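Local coordinates for protein beta-N-acetylhexosaminidase (Streptomyces plicatus, PDB 1JAK) that hydrolyses terminal beta-linked N-acetylhexosamine residues from glycoconjugates as a family 20 glycoside hydrolase, with catalysis assisted by the substrate's own acetamido group, at residues V166-F171 and W448-S453; R160-D165 and Y186-L191; E98-D103 and I151-R156. All blocks are in the same frame, centred on the assembly; numbering follows the deposited sequence.

Contact 1 of 3, residues V166-F171 and W448-S453. With IFG ((2R,3R,4S,5R)-2-acetamido-3,4-dihydroxy-5-hydroxymethyl-piperidine), chain F.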
loop_
_atom_site.group_PDB
_atom_site.type_symbol
_atom_site.label_atom_id
_atom_site.label_comp_id
_atom_site.label_asym_id
_atom_site.label_seq_id
_atom_site.Cartn_x
_atom_site.Cartn_y
_atom_site.Cartn_z
ATOM N N VAL A 166 1.873 -1.352 -12.150
ATOM C CA VAL A 166 1.015 -1.018 -13.282
ATOM C C VAL A 166 1.815 -1.077 -14.579
ATOM O O VAL A 166 1.337 -0.659 -15.636
ATOM C CB VAL A 166 0.375 0.393 -13.130
ATOM C CG1 VAL A 166 -0.552 0.407 -11.923
ATOM C CG2 VAL A 166 1.455 1.461 -12.989
ATOM N N SER A 167 3.029 -1.615 -14.487
ATOM C CA SER A 167 3.915 -1.741 -15.643
ATOM C C SER A 167 3.744 -3.068 -16.383
ATOM O O SER A 167 3.654 -3.088 -17.614
ATOM C CB SER A 167 5.378 -1.590 -15.208
ATOM O OG SER A 167 5.644 -0.286 -14.708
ATOM N N ARG A 168 3.711 -4.176 -15.645
ATOM C CA ARG A 168 3.553 -5.492 -16.272
ATOM C C ARG A 168 2.190 -5.575 -16.953
ATOM O O ARG A 168 2.083 -6.033 -18.090
ATOM C CB ARG A 168 3.765 -6.592 -15.230
ATOM C CG ARG A 168 5.251 -6.936 -15.033
ATOM C CD ARG A 168 6.153 -5.689 -14.979
ATOM N NE ARG A 168 7.563 -6.061 -14.837
ATOM C CZ ARG A 168 8.159 -6.332 -13.680
ATOM N NH1 ARG A 168 7.478 -6.256 -12.541
ATOM N NH2 ARG A 168 9.428 -6.730 -13.663
ATOM N N HIS A 169 1.146 -5.152 -16.249
ATOM C CA HIS A 169 -0.181 -5.046 -16.844
ATOM C C HIS A 169 -0.656 -3.680 -16.372
ATOM O O HIS A 169 -0.540 -3.347 -15.193
ATOM C CB HIS A 169 -1.150 -6.135 -16.379
ATOM C CG HIS A 169 -0.977 -7.441 -17.092
ATOM N ND1 HIS A 169 -0.235 -8.476 -16.571
ATOM C CD2 HIS A 169 -1.439 -7.875 -18.289
ATOM C CE1 HIS A 169 -0.247 -9.494 -17.414
ATOM N NE2 HIS A 169 -0.971 -9.155 -18.465
ATOM N N PHE A 170 -1.159 -2.876 -17.297
ATOM C CA PHE A 170 -1.624 -1.545 -16.948
ATOM C C PHE A 170 -3.011 -1.569 -16.325
ATOM O O PHE A 170 -3.872 -2.355 -16.720
ATOM C CB PHE A 170 -1.650 -0.657 -18.198
ATOM C CG PHE A 170 -2.102 0.752 -17.933
ATOM C CD1 PHE A 170 -1.321 1.616 -17.166
ATOM C CD2 PHE A 170 -3.311 1.217 -18.446
ATOM C CE1 PHE A 170 -1.738 2.922 -16.911
ATOM C CE2 PHE A 170 -3.740 2.522 -18.199
ATOM C CZ PHE A 170 -2.954 3.377 -17.431
ATOM N N PHE A 171 -3.208 -0.714 -15.329
ATOM C CA PHE A 171 -4.496 -0.572 -14.671
ATOM C C PHE A 171 -4.797 0.918 -14.697
ATOM O O PHE A 171 -3.971 1.730 -14.283
ATOM C CB PHE A 171 -4.438 -1.107 -13.236
ATOM C CG PHE A 171 -4.298 -2.599 -13.167
ATOM C CD1 PHE A 171 -3.042 -3.200 -13.204
ATOM C CD2 PHE A 171 -5.429 -3.412 -13.140
ATOM C CE1 PHE A 171 -2.916 -4.591 -13.221
ATOM C CE2 PHE A 171 -5.313 -4.804 -13.159
ATOM C CZ PHE A 171 -4.053 -5.394 -13.200
ATOM N N TRP A 448 2.974 -7.518 -7.615
ATOM C CA TRP A 448 3.531 -7.507 -8.962
ATOM C C TRP A 448 2.493 -8.076 -9.921
ATOM O O TRP A 448 1.707 -8.947 -9.547
ATOM C CB TRP A 448 4.823 -8.323 -8.985
ATOM C CG TRP A 448 5.850 -7.740 -8.061
ATOM C CD1 TRP A 448 6.199 -8.194 -6.820
ATOM C CD2 TRP A 448 6.624 -6.557 -8.288
ATOM N NE1 TRP A 448 7.143 -7.362 -6.259
ATOM C CE2 TRP A 448 7.422 -6.351 -7.140
ATOM C CE3 TRP A 448 6.720 -5.650 -9.352
ATOM C CZ2 TRP A 448 8.308 -5.273 -7.027
ATOM C CZ3 TRP A 448 7.602 -4.578 -9.241
ATOM C CH2 TRP A 448 8.385 -4.401 -8.084
ATOM N N THR A 449 2.489 -7.606 -11.165
ATOM C CA THR A 449 1.453 -8.062 -12.081
ATOM C C THR A 449 1.804 -8.846 -13.342
ATOM O O THR A 449 1.055 -8.812 -14.317
ATOM C CB THR A 449 0.542 -6.873 -12.469
ATOM O OG1 THR A 449 1.331 -5.811 -13.022
ATOM C CG2 THR A 449 -0.187 -6.351 -11.236
ATOM N N GLU A 450 2.919 -9.570 -13.333
ATOM C CA GLU A 450 3.264 -10.372 -14.502
ATOM C C GLU A 450 2.111 -11.304 -14.875
ATOM O O GLU A 450 1.868 -11.559 -16.054
ATOM C CB GLU A 450 4.500 -11.242 -14.238
ATOM C CG GLU A 450 5.831 -10.547 -14.434
ATOM C CD GLU A 450 6.369 -9.909 -13.170
ATOM O OE1 GLU A 450 5.594 -9.698 -12.214
ATOM O OE2 GLU A 450 7.579 -9.611 -13.144
ATOM N N THR A 451 1.404 -11.807 -13.861
ATOM C CA THR A 451 0.314 -12.763 -14.074
ATOM C C THR A 451 -1.108 -12.256 -13.841
ATOM O O THR A 451 -2.063 -13.020 -13.986
ATOM C CB THR A 451 0.490 -14.001 -13.160
ATOM O OG1 THR A 451 0.165 -13.647 -11.806
ATOM C CG2 THR A 451 1.926 -14.504 -13.208
ATOM N N LEU A 452 -1.250 -10.982 -13.492
ATOM C CA LEU A 452 -2.561 -10.414 -13.183
ATOM C C LEU A 452 -2.962 -9.319 -14.165
ATOM O O LEU A 452 -2.259 -8.323 -14.310
ATOM C CB LEU A 452 -2.530 -9.862 -11.755
ATOM C CG LEU A 452 -1.879 -10.841 -10.764
ATOM C CD1 LEU A 452 -1.668 -10.165 -9.420
ATOM C CD2 LEU A 452 -2.747 -12.080 -10.613
ATOM N N SER A 453 -4.106 -9.502 -14.819
ATOM C CA SER A 453 -4.567 -8.538 -15.808
ATOM C C SER A 453 -5.907 -7.859 -15.522
ATOM O O SER A 453 -6.335 -6.996 -16.289
ATOM C CB SER A 453 -4.611 -9.203 -17.186
ATOM O OG SER A 453 -5.435 -10.353 -17.169
HETATM N N1 IFG F . 11.388 -9.246 -8.671
HETATM C C2 IFG F . 11.260 -7.963 -9.410
HETATM C C3 IFG F . 9.780 -7.514 -9.747
HETATM C C4 IFG F . 8.850 -8.680 -10.142
HETATM C C5 IFG F . 8.943 -9.761 -9.063
HETATM C C6 IFG F . 8.042 -10.974 -9.271
HETATM C C7 IFG F . 11.641 -6.701 -7.332
HETATM C C8 IFG F . 12.243 -5.615 -6.478
HETATM C C9 IFG F . 10.371 -10.289 -8.873
HETATM N N2 IFG F . 11.937 -6.887 -8.653
HETATM O O7 IFG F . 10.854 -7.455 -6.777
HETATM O O3 IFG F . 9.808 -6.553 -10.794
HETATM O O4 IFG F . 9.298 -9.221 -11.385
HETATM O O6 IFG F . 7.798 -11.655 -8.045
HETATM O O HOH W 1 -4.278 -4.931 -17.362
#
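Arg168 and Glu450 carry opposite charges side by side, yet the acid sits above the guanidinium rather than at its N-H edge. Glu450 OE2 stands over one face, 3.4 Å from Arg168 NH1, so the attraction in this salt bridge is electrostatic. Two N-H groups turn instead to the bound inhibitor: Arg168 NH1 and NH2 each reach O3 of the piperidine at 2.9 Å, both bonds similarly bent. The same two nitrogens are held from behind by salt bridges, NH1 to Asp165 and NH2 to Asp197. Glu450 OE2 meanwhile accepts the hydroxyl O4 of the inhibitor in a very short bond of 2.5 Å. Bends at chi2 in both chains (43° in Arg168, 91° in Glu450) bring their ends together at the piperidine ring. Trp448 supplies the floor, its indole centre beneath C3 of the inhibitor, while the guanidinium edge meets Trp448 CE3.

Behind the pocket, His169 ties the two loops together. His169 ND1 donates to Thr449 O at 2.6 Å, nearly straight at 166° and in the ring plane, and His169 N reaches Thr449 OG1 over a longer 3.3 Å; that hydroxyl also bonds Asp165 O. Ser453 CB lies over the imidazole face in a CH-pi contact, 3.9 Å from the ring centroid. Both loops follow C-terminal strand ends of the TIM barrel, where such enzymes keep their active sites. The paired hold on O3 and O4 is consistent with recognition of the corresponding substrate hydroxyls, with the acid's negative charge probably offset by the arginine beneath it.

Contact 2 of 3, residues R160-D165 and Y186-L191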
loop_
_atom_site.group_PDB
_atom_site.type_symbol
_atom_site.label_atom_id
_atom_site.label_comp_id
_atom_site.label_asym_id
_atom_site.label_seq_id
_atom_site.Cartn_x
_atom_site.Cartn_y
_atom_site.Cartn_z
ATOM N N ARG A 160 3.738 2.201 6.313
ATOM C CA ARG A 160 2.844 1.059 6.139
ATOM C C ARG A 160 2.327 1.206 4.713
ATOM O O ARG A 160 1.340 1.901 4.465
ATOM C CB ARG A 160 1.700 1.132 7.164
ATOM C CG ARG A 160 2.188 1.316 8.610
ATOM C CD ARG A 160 1.045 1.268 9.621
ATOM N NE ARG A 160 -0.013 2.223 9.301
ATOM C CZ ARG A 160 0.038 3.527 9.558
ATOM N NH1 ARG A 160 1.098 4.056 10.155
ATOM N NH2 ARG A 160 -0.975 4.308 9.203
ATOM N N SER A 161 3.000 0.551 3.772
ATOM C CA SER A 161 2.629 0.708 2.374
ATOM C C SER A 161 2.235 -0.521 1.587
ATOM O O SER A 161 2.499 -1.659 1.974
ATOM C CB SER A 161 3.766 1.405 1.626
ATOM O OG SER A 161 4.966 0.675 1.776
ATOM N N ALA A 162 1.588 -0.251 0.460
ATOM C CA ALA A 162 1.153 -1.280 -0.468
ATOM C C ALA A 162 1.627 -0.806 -1.830
ATOM O O ALA A 162 1.518 0.379 -2.151
ATOM C CB ALA A 162 -0.369 -1.404 -0.452
ATOM N N MET A 163 2.179 -1.712 -2.628
ATOM C CA MET A 163 2.641 -1.329 -3.953
ATOM C C MET A 163 1.800 -1.996 -5.025
ATOM O O MET A 163 1.379 -3.143 -4.872
ATOM C CB MET A 163 4.101 -1.751 -4.175
ATOM C CG MET A 163 4.658 -1.285 -5.522
ATOM S SD MET A 163 6.029 -2.301 -6.144
ATOM C CE MET A 163 5.095 -3.644 -6.915
ATOM N N LEU A 164 1.538 -1.271 -6.106
ATOM C CA LEU A 164 0.812 -1.855 -7.223
ATOM C C LEU A 164 1.690 -1.677 -8.449
ATOM O O LEU A 164 2.168 -0.576 -8.727
ATOM C CB LEU A 164 -0.540 -1.178 -7.463
ATOM C CG LEU A 164 -1.315 -1.778 -8.651
ATOM C CD1 LEU A 164 -1.627 -3.250 -8.383
ATOM C CD2 LEU A 164 -2.604 -1.000 -8.881
ATOM N N ASP A 165 1.913 -2.778 -9.158
ATOM C CA ASP A 165 2.716 -2.801 -10.375
ATOM C C ASP A 165 1.756 -2.525 -11.531
ATOM O O ASP A 165 0.901 -3.356 -11.836
ATOM C CB ASP A 165 3.353 -4.198 -10.513
ATOM C CG ASP A 165 4.063 -4.424 -11.845
ATOM O OD1 ASP A 165 4.109 -3.524 -12.711
ATOM O OD2 ASP A 165 4.584 -5.545 -12.020
ATOM N N TYR A 186 -7.309 -1.113 5.765
ATOM C CA TYR A 186 -6.395 -1.581 6.797
ATOM C C TYR A 186 -5.356 -0.598 7.323
ATOM O O TYR A 186 -4.325 -0.993 7.866
ATOM C CB TYR A 186 -5.748 -2.874 6.292
ATOM C CG TYR A 186 -6.807 -3.830 5.791
ATOM C CD1 TYR A 186 -7.729 -4.401 6.672
ATOM C CD2 TYR A 186 -6.977 -4.060 4.426
ATOM C CE1 TYR A 186 -8.797 -5.164 6.206
ATOM C CE2 TYR A 186 -8.048 -4.824 3.948
ATOM C CZ TYR A 186 -8.955 -5.368 4.845
ATOM O OH TYR A 186 -10.037 -6.087 4.384
ATOM N N LYS A 187 -5.645 0.686 7.154
ATOM C CA LYS A 187 -4.794 1.750 7.657
ATOM C C LYS A 187 -3.409 1.903 7.030
ATOM O O LYS A 187 -2.500 2.441 7.657
ATOM C CB LYS A 187 -4.680 1.628 9.186
ATOM C CG LYS A 187 -6.042 1.626 9.900
ATOM C CD LYS A 187 -5.887 1.654 11.420
ATOM C CE LYS A 187 -7.239 1.677 12.145
ATOM N NZ LYS A 187 -7.951 0.362 12.103
ATOM N N TYR A 188 -3.244 1.421 5.801
ATOM C CA TYR A 188 -1.976 1.606 5.100
ATOM C C TYR A 188 -1.919 3.119 4.913
ATOM O O TYR A 188 -2.967 3.757 4.799
ATOM C CB TYR A 188 -2.019 0.941 3.721
ATOM C CG TYR A 188 -1.716 -0.536 3.721
ATOM C CD1 TYR A 188 -0.397 -0.994 3.750
ATOM C CD2 TYR A 188 -2.743 -1.480 3.674
ATOM C CE1 TYR A 188 -0.109 -2.359 3.729
ATOM C CE2 TYR A 188 -2.466 -2.847 3.654
ATOM C CZ TYR A 188 -1.145 -3.278 3.680
ATOM O OH TYR A 188 -0.858 -4.624 3.647
ATOM N N ASN A 189 -0.724 3.705 4.878
ATOM C CA ASN A 189 -0.635 5.149 4.695
ATOM C C ASN A 189 0.237 5.582 3.522
ATOM O O ASN A 189 0.433 6.777 3.285
ATOM C CB ASN A 189 -0.177 5.835 5.993
ATOM C CG ASN A 189 1.233 5.453 6.407
ATOM O OD1 ASN A 189 1.912 4.665 5.741
ATOM N ND2 ASN A 189 1.683 6.022 7.520
ATOM N N LYS A 190 0.759 4.612 2.778
ATOM C CA LYS A 190 1.571 4.928 1.618
ATOM C C LYS A 190 1.205 4.009 0.467
ATOM O O LYS A 190 0.912 2.832 0.675
ATOM C CB LYS A 190 3.059 4.817 1.967
ATOM C CG LYS A 190 3.499 5.937 2.910
ATOM C CD LYS A 190 4.897 5.752 3.446
ATOM C CE LYS A 190 5.313 6.946 4.302
ATOM N NZ LYS A 190 4.510 7.103 5.553
ATOM N N LEU A 191 1.180 4.569 -0.738
ATOM C CA LEU A 191 0.869 3.804 -1.939
ATOM C C LEU A 191 2.050 3.938 -2.879
ATOM O O LEU A 191 2.309 5.012 -3.424
ATOM C CB LEU A 191 -0.393 4.334 -2.630
ATOM C CG LEU A 191 -0.759 3.595 -3.926
ATOM C CD1 LEU A 191 -1.269 2.199 -3.587
ATOM C CD2 LEU A 191 -1.818 4.374 -4.698
HETATM O O HOH W 2 -1.442 -0.445 8.659
#
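Arg160 NE and NH2 converge on one oxygen, Lys187 O, at 3.0 Å and 2.9 Å, and that oxygen sits within 9° of the guanidinium plane. A bend at chi3 (-54°) turns the guanidinium back to the carbonyl. The carboxamide of Asn189 crosses over one guanidinium face, the two planes 41° apart. Asn189 OD1 accepts Arg160 N at 3.1 Å, the donor tilted from the carbonyl plane. Arg160 O is shared by two donors: Asn189 N, at 2.8 Å, takes the carbonyl plane, and Lys190 N, at 3.2 Å, comes in above it. Ala162 N then bonds Lys190 O, and the paired residues Ser161-Lys190 and Ala162-Leu191 set a parallel register. Beside Ala162, Tyr188 presents a ring face to the methyl, offset toward the rim, with Tyr188 CD1 4.2 Å from Ala162 CB.

Outside this shell, Glu98 forms a salt bridge with Arg160 NH2, and Ala158 O receives both Asn189 ND2 and Lys190 NZ. Tyr188 OH is bonded to Leu466 O, which fixes the far end of the ring.

The pairing joins the first two strands of the TIM barrel through a beta-alpha-beta crossover, strand 159-165 leading through helix 173-184 to strand 190-194. On its other edge strand 159-165 bonds to strand 440-447, while helix 465-474 packs against Arg160 and Tyr188.

Contact 3 of 3, residues E98-D103 and I151-R156. With SO4 (sulfate ion), chain B.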
loop_
_atom_site.group_PDB
_atom_site.type_symbol
_atom_site.label_atom_id
_atom_site.label_comp_id
_atom_site.label_asym_id
_atom_site.label_seq_id
_atom_site.Cartn_x
_atom_site.Cartn_y
_atom_site.Cartn_z
ATOM N N GLU A 98 -1.577 9.916 13.568
ATOM C CA GLU A 98 -2.441 8.903 12.968
ATOM C C GLU A 98 -3.355 8.118 13.894
ATOM O O GLU A 98 -4.173 7.327 13.419
ATOM C CB GLU A 98 -1.584 7.901 12.197
ATOM C CG GLU A 98 -0.822 8.498 11.038
ATOM C CD GLU A 98 -0.130 7.433 10.223
ATOM O OE1 GLU A 98 0.907 6.904 10.684
ATOM O OE2 GLU A 98 -0.638 7.118 9.127
ATOM N N GLY A 99 -3.212 8.322 15.199
ATOM C CA GLY A 99 -4.022 7.590 16.153
ATOM C C GLY A 99 -5.386 8.192 16.428
ATOM O O GLY A 99 -5.727 9.256 15.914
ATOM N N TYR A 100 -6.165 7.503 17.253
ATOM C CA TYR A 100 -7.510 7.948 17.601
ATOM C C TYR A 100 -8.043 7.165 18.794
ATOM O O TYR A 100 -7.461 6.168 19.224
ATOM C CB TYR A 100 -8.470 7.694 16.432
ATOM C CG TYR A 100 -8.624 6.213 16.146
ATOM C CD1 TYR A 100 -7.673 5.533 15.382
ATOM C CD2 TYR A 100 -9.647 5.466 16.735
ATOM C CE1 TYR A 100 -7.730 4.157 15.220
ATOM C CE2 TYR A 100 -9.714 4.082 16.579
ATOM C CZ TYR A 100 -8.747 3.435 15.823
ATOM O OH TYR A 100 -8.778 2.069 15.695
ATOM N N ARG A 101 -9.169 7.633 19.317
ATOM C CA ARG A 101 -9.857 6.944 20.395
ATOM C C ARG A 101 -11.269 6.769 19.853
ATOM O O ARG A 101 -11.788 7.662 19.179
ATOM C CB ARG A 101 -9.912 7.772 21.687
ATOM C CG ARG A 101 -10.656 7.031 22.798
ATOM C CD ARG A 101 -10.606 7.724 24.158
ATOM N NE ARG A 101 -11.505 8.871 24.252
ATOM C CZ ARG A 101 -11.136 10.136 24.070
ATOM N NH1 ARG A 101 -9.875 10.429 23.779
ATOM N NH2 ARG A 101 -12.029 11.111 24.190
ATOM N N LEU A 102 -11.871 5.612 20.104
ATOM C CA LEU A 102 -13.231 5.358 19.652
ATOM C C LEU A 102 -14.058 4.906 20.847
ATOM O O LEU A 102 -13.777 3.869 21.455
ATOM C CB LEU A 102 -13.257 4.283 18.556
ATOM C CG LEU A 102 -14.617 3.988 17.902
ATOM C CD1 LEU A 102 -14.398 3.321 16.546
ATOM C CD2 LEU A 102 -15.463 3.098 18.807
ATOM N N ASP A 103 -15.063 5.703 21.194
ATOM C CA ASP A 103 -15.946 5.384 22.309
ATOM C C ASP A 103 -17.303 4.993 21.738
ATOM O O ASP A 103 -17.821 5.664 20.845
ATOM C CB ASP A 103 -16.093 6.598 23.231
ATOM C CG ASP A 103 -14.775 7.030 23.846
ATOM O OD1 ASP A 103 -14.128 6.196 24.510
ATOM O OD2 ASP A 103 -14.388 8.203 23.669
ATOM N N ILE A 151 -11.767 2.098 22.468
ATOM C CA ILE A 151 -10.590 1.641 21.744
ATOM C C ILE A 151 -9.645 2.838 21.659
ATOM O O ILE A 151 -10.060 3.932 21.284
ATOM C CB ILE A 151 -10.921 1.192 20.287
ATOM C CG1 ILE A 151 -11.715 -0.115 20.297
ATOM C CG2 ILE A 151 -9.627 1.021 19.490
ATOM C CD1 ILE A 151 -12.082 -0.622 18.906
ATOM N N GLU A 152 -8.389 2.636 22.041
ATOM C CA GLU A 152 -7.380 3.688 21.952
ATOM C C GLU A 152 -6.357 3.038 21.037
ATOM O O GLU A 152 -5.827 1.973 21.349
ATOM C CB GLU A 152 -6.801 4.011 23.327
ATOM C CG GLU A 152 -7.852 4.565 24.278
ATOM C CD GLU A 152 -7.256 5.287 25.467
ATOM O OE1 GLU A 152 -6.728 6.406 25.285
ATOM O OE2 GLU A 152 -7.311 4.731 26.583
ATOM N N ASP A 153 -6.081 3.688 19.914
ATOM C CA ASP A 153 -5.222 3.097 18.896
ATOM C C ASP A 153 -4.187 4.037 18.267
ATOM O O ASP A 153 -4.514 5.147 17.860
ATOM C CB ASP A 153 -6.171 2.560 17.817
ATOM C CG ASP A 153 -5.600 1.412 17.021
ATOM O OD1 ASP A 153 -4.526 0.885 17.372
ATOM O OD2 ASP A 153 -6.264 1.033 16.030
ATOM N N THR A 154 -2.940 3.577 18.188
ATOM C CA THR A 154 -1.857 4.339 17.569
ATOM C C THR A 154 -0.993 3.333 16.803
ATOM O O THR A 154 -0.941 2.162 17.166
ATOM C CB THR A 154 -0.974 5.054 18.614
ATOM O OG1 THR A 154 -0.507 4.098 19.574
ATOM C CG2 THR A 154 -1.764 6.161 19.318
ATOM N N PRO A 155 -0.308 3.779 15.737
ATOM C CA PRO A 155 0.544 2.896 14.928
ATOM C C PRO A 155 1.955 2.629 15.450
ATOM O O PRO A 155 2.591 3.497 16.045
ATOM C CB PRO A 155 0.571 3.603 13.582
ATOM C CG PRO A 155 0.615 5.040 13.997
ATOM C CD PRO A 155 -0.438 5.101 15.096
ATOM N N ARG A 156 2.441 1.419 15.194
ATOM C CA ARG A 156 3.780 1.007 15.602
ATOM C C ARG A 156 4.830 1.602 14.665
ATOM O O ARG A 156 5.861 2.113 15.115
ATOM C CB ARG A 156 3.878 -0.519 15.579
ATOM C CG ARG A 156 5.247 -1.069 15.958
ATOM C CD ARG A 156 5.278 -2.581 15.839
ATOM N NE ARG A 156 6.545 -3.130 16.317
ATOM C CZ ARG A 156 6.877 -4.416 16.255
ATOM N NH1 ARG A 156 6.042 -5.303 15.730
ATOM N NH2 ARG A 156 8.046 -4.819 16.741
HETATM S S SO4 B . 9.605 -1.429 17.989
HETATM O O1 SO4 B . 10.872 -1.084 17.314
HETATM O O2 SO4 B . 9.606 -2.863 18.338
HETATM O O3 SO4 B . 9.473 -0.622 19.217
HETATM O O4 SO4 B . 8.471 -1.135 17.089
#
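Tyr100 and Asp153 run out together from adjacent strands, ring and carboxylate planes 75° apart. A chi1 of 64° tucks the Tyr100 ring over its own backbone and brings it alongside the Asp153 side chain, where Tyr100 CE1 and CZ both lie 3.4 Å from Asp153 CB. The phenol oxygen Tyr100 OH ends 2.7 Å from Asp153 OD2, a weak bond; Thr125 OG1 is a second partner of that hydroxyl. The other carboxylate oxygen, Asp153 OD1, takes Trp474 NE1 and Ala32 N. On the same side of the sheet, Ile151 CG2 lies 4.2 Å from Tyr100 CE2, and Ile151 meets Leu102 CB to CB.

These residues belong to strands 100-105 and 145-153 of the mixed sheet in the family's non-catalytic domain, nearly antiparallel with local axes 4.7 Å apart. Tyr100-Asp153 and Leu102-Ile151 are hydrogen-bonded pairs, each with two backbone bonds; Arg101-Glu152 between them is a non-hydrogen-bonded pair.

On that pair's face, Arg101 CG and Glu152 CG are 4.0 Å apart. Arg101 is extended to CD and turns at chi3 (76°), taking NE back to the syn lone pair of Asp103 OD2 in a salt bridge; Tyr95 OH meets both Arg101 NH1 and Glu152 OE1. Past the strand ends, Pro155 CG rests 4.0 Å from Glu98 CB. Arg156, extended from CG to NE, holds a sulfate, probably from the crystallisation liquor, through NE and NH2.

Contact 3 closes before the other two open, and contacts 1 and 2 interleave along the chain. Contact 2 lies at the chain's centre, its midpoint about 17 Å from that of contact 1 and about 19 Å from that of contact 3; contacts 1 and 3 are about 35 Å apart between centres, on opposite sides. Strand 159-165 is the connecting element. Its end passes into the loop of contact 1, where Trp448 packs on Met163 and Asp165, while at its start Glu98 of contact 3 reaches Arg160 and Asn189 of contact 2. The barrel strand thus spans from the interface with the non-catalytic domain to the inhibitor site.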